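Long-range contact in 9.5 kDa culture filtrate antigen cfp10A (Mycobacterium tuberculosis, PDB 3DWG), which probably serves, once thiocarboxylated at its end, as the sulfur donor for CysM-dependent cysteine biosynthesis: residues Ile61-Glu66 / Asp82-Leu87. Numbering follows the deposited sequence.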
loop_
_atom_site.group_PDB
_atom_site.type_symbol
_atom_site.label_atom_id
_atom_site.label_comp_id
_atom_site.label_asym_id
_atom_site.label_seq_id
_atom_site.Cartn_x
_atom_site.Cartn_y
_atom_site.Cartn_z
ATOM N N ILE C 61 20.530 0.169 -21.835
ATOM C CA ILE C 61 21.799 0.491 -21.198
ATOM C C ILE C 61 21.695 1.739 -20.343
ATOM O O ILE C 61 21.076 2.741 -20.721
ATOM C CB ILE C 61 22.942 0.654 -22.259
ATOM C CG1 ILE C 61 22.942 -0.600 -23.146
ATOM C CG2 ILE C 61 24.284 0.864 -21.537
ATOM C CD1 ILE C 61 24.125 -0.722 -24.207
ATOM N N TYR C 62 22.319 1.676 -19.159
ATOM C CA TYR C 62 22.274 2.750 -18.187
ATOM C C TYR C 62 23.699 3.144 -17.755
ATOM O O TYR C 62 24.547 2.289 -17.618
ATOM C CB TYR C 62 21.463 2.295 -16.952
ATOM C CG TYR C 62 20.122 1.676 -17.275
ATOM C CD1 TYR C 62 20.038 0.341 -17.616
ATOM C CD2 TYR C 62 18.953 2.430 -17.242
ATOM C CE1 TYR C 62 18.858 -0.224 -17.953
ATOM C CE2 TYR C 62 17.714 1.851 -17.585
ATOM C CZ TYR C 62 17.701 0.522 -17.897
ATOM O OH TYR C 62 16.549 -0.167 -18.249
ATOM N N VAL C 63 23.930 4.445 -17.657
ATOM C CA VAL C 63 25.214 4.969 -17.156
ATOM C C VAL C 63 24.842 5.602 -15.825
ATOM O O VAL C 63 23.991 6.506 -15.795
ATOM C CB VAL C 63 25.808 6.047 -18.139
ATOM C CG1 VAL C 63 26.998 6.740 -17.465
ATOM C CG2 VAL C 63 26.214 5.398 -19.457
ATOM N N ASN C 64 25.489 5.150 -14.741
ATOM C CA ASN C 64 25.123 5.578 -13.357
ATOM C C ASN C 64 23.588 5.600 -13.135
ATOM O O ASN C 64 23.000 6.574 -12.646
ATOM C CB ASN C 64 25.707 6.912 -12.983
ATOM C CG ASN C 64 27.205 6.891 -13.019
ATOM O OD1 ASN C 64 27.829 5.870 -12.725
ATOM N ND2 ASN C 64 27.791 8.010 -13.431
ATOM N N ASP C 65 22.977 4.524 -13.614
ATOM C CA ASP C 65 21.546 4.286 -13.445
ATOM C C ASP C 65 20.618 5.075 -14.357
ATOM O O ASP C 65 19.404 4.908 -14.287
ATOM C CB ASP C 65 21.140 4.457 -11.980
ATOM C CG ASP C 65 21.739 3.340 -11.079
ATOM O OD1 ASP C 65 22.090 2.262 -11.621
ATOM O OD2 ASP C 65 21.848 3.554 -9.847
ATOM N N GLU C 66 21.174 5.868 -15.286
ATOM C CA GLU C 66 20.366 6.658 -16.181
ATOM C C GLU C 66 20.333 6.095 -17.584
ATOM O O GLU C 66 21.377 5.871 -18.175
ATOM C CB GLU C 66 20.846 8.129 -16.203
ATOM C CG GLU C 66 20.950 8.729 -14.767
ATOM C CD GLU C 66 21.165 10.234 -14.714
ATOM O OE1 GLU C 66 21.700 10.671 -13.661
ATOM O OE2 GLU C 66 20.820 10.941 -15.729
ATOM N N ASP C 82 32.574 5.566 -13.443
ATOM C CA ASP C 82 31.141 5.342 -13.736
ATOM C C ASP C 82 30.823 3.853 -13.830
ATOM O O ASP C 82 31.715 3.026 -14.052
ATOM C CB ASP C 82 30.705 6.003 -15.045
ATOM C CG ASP C 82 30.583 7.494 -14.964
ATOM O OD1 ASP C 82 30.670 8.121 -13.891
ATOM O OD2 ASP C 82 30.312 8.061 -16.037
ATOM N N SER C 83 29.543 3.514 -13.616
ATOM C CA SER C 83 29.031 2.159 -13.806
ATOM C C SER C 83 28.208 2.197 -15.076
ATOM O O SER C 83 27.458 3.171 -15.325
ATOM C CB SER C 83 28.038 1.793 -12.694
ATOM O OG SER C 83 26.897 2.670 -12.747
ATOM N N VAL C 84 28.345 1.138 -15.833
ATOM C CA VAL C 84 27.511 0.927 -16.996
ATOM C C VAL C 84 26.763 -0.402 -16.829
ATOM O O VAL C 84 27.388 -1.444 -16.512
ATOM C CB VAL C 84 28.351 0.889 -18.342
ATOM C CG1 VAL C 84 27.464 0.504 -19.484
ATOM C CG2 VAL C 84 29.001 2.265 -18.566
ATOM N N THR C 85 25.424 -0.372 -16.997
ATOM C CA THR C 85 24.593 -1.572 -16.791
ATOM C C THR C 85 23.888 -1.945 -18.093
ATOM O O THR C 85 23.212 -1.101 -18.676
ATOM C CB THR C 85 23.523 -1.253 -15.722
ATOM O OG1 THR C 85 24.166 -0.747 -14.541
ATOM C CG2 THR C 85 22.664 -2.521 -15.416
ATOM N N ILE C 86 24.026 -3.176 -18.541
ATOM C CA ILE C 86 23.378 -3.644 -19.742
ATOM C C ILE C 86 22.314 -4.683 -19.364
ATOM O O ILE C 86 22.641 -5.649 -18.666
ATOM C CB ILE C 86 24.457 -4.325 -20.699
ATOM C CG1 ILE C 86 25.536 -3.271 -21.006
ATOM C CG2 ILE C 86 23.820 -4.876 -21.926
ATOM C CD1 ILE C 86 26.655 -3.879 -21.846
ATOM N N LEU C 87 21.098 -4.493 -19.844
ATOM C CA LEU C 87 20.013 -5.461 -19.479
ATOM C C LEU C 87 19.116 -5.683 -20.705
ATOM O O LEU C 87 18.834 -4.724 -21.445
ATOM C CB LEU C 87 19.126 -4.852 -18.376
ATOM C CG LEU C 87 19.769 -4.681 -17.018
ATOM C CD1 LEU C 87 18.921 -3.857 -16.089
ATOM C CD2 LEU C 87 20.049 -6.098 -16.420
HETATM O O HOH W 1 24.552 2.007 -14.240
HETATM O O HOH W 2 24.848 1.535 -11.544
#
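Asn64 spreads its side-chain amide across the end of the opposing strand and uses both halves of it. Its OD1 takes the Ser83 N-H at 3.0 Å, tilted from the amide's C=O plane, while its ND2 gives a nearly straight 2.9 Å bond to Asp82 OD1. The amide and carboxylate planes stand 85° apart: Asn64 ND2 comes from above the carboxylate, whereas Asp82 OD1 lies almost in the plane of the Asn64 amide. Asp82 OD2 accepts the backbone N-H of Ala79. With CG beside the backbone N (chi1 -61°), the amide turns toward the Ser83 backbone, whose carbonyl accepts Asn64 N at 2.9 Å. Asn64 thus continues the cross-strand bonding beyond the end of strand 59-63, into the type I' turn from Val63 to Glu66. Two waters bridge Asp65 to the Ser83 and Thr85 hydroxyls.

Side chains alternate between the two faces of the sheet. On one, Ile61 CG2 meets Val84 CG1 at 3.8 Å and Val63 packs on Val84. On the other, the edge of the Tyr62 ring lies near Thr85 O, and CE1 meets Leu87 CD1 at 4.1 Å, the side chains crossing roughly at right angles. Tyr62 OH bonds to an acidic side chain of another protein's chain, and Asp65 OD1 makes a salt bridge with a basic side chain of that chain.

Within this ubiquitin-like fold, strand 83-88 runs between strand 59-63 and the parallel strand 3-6, with 66-67 beyond the hairpin turn.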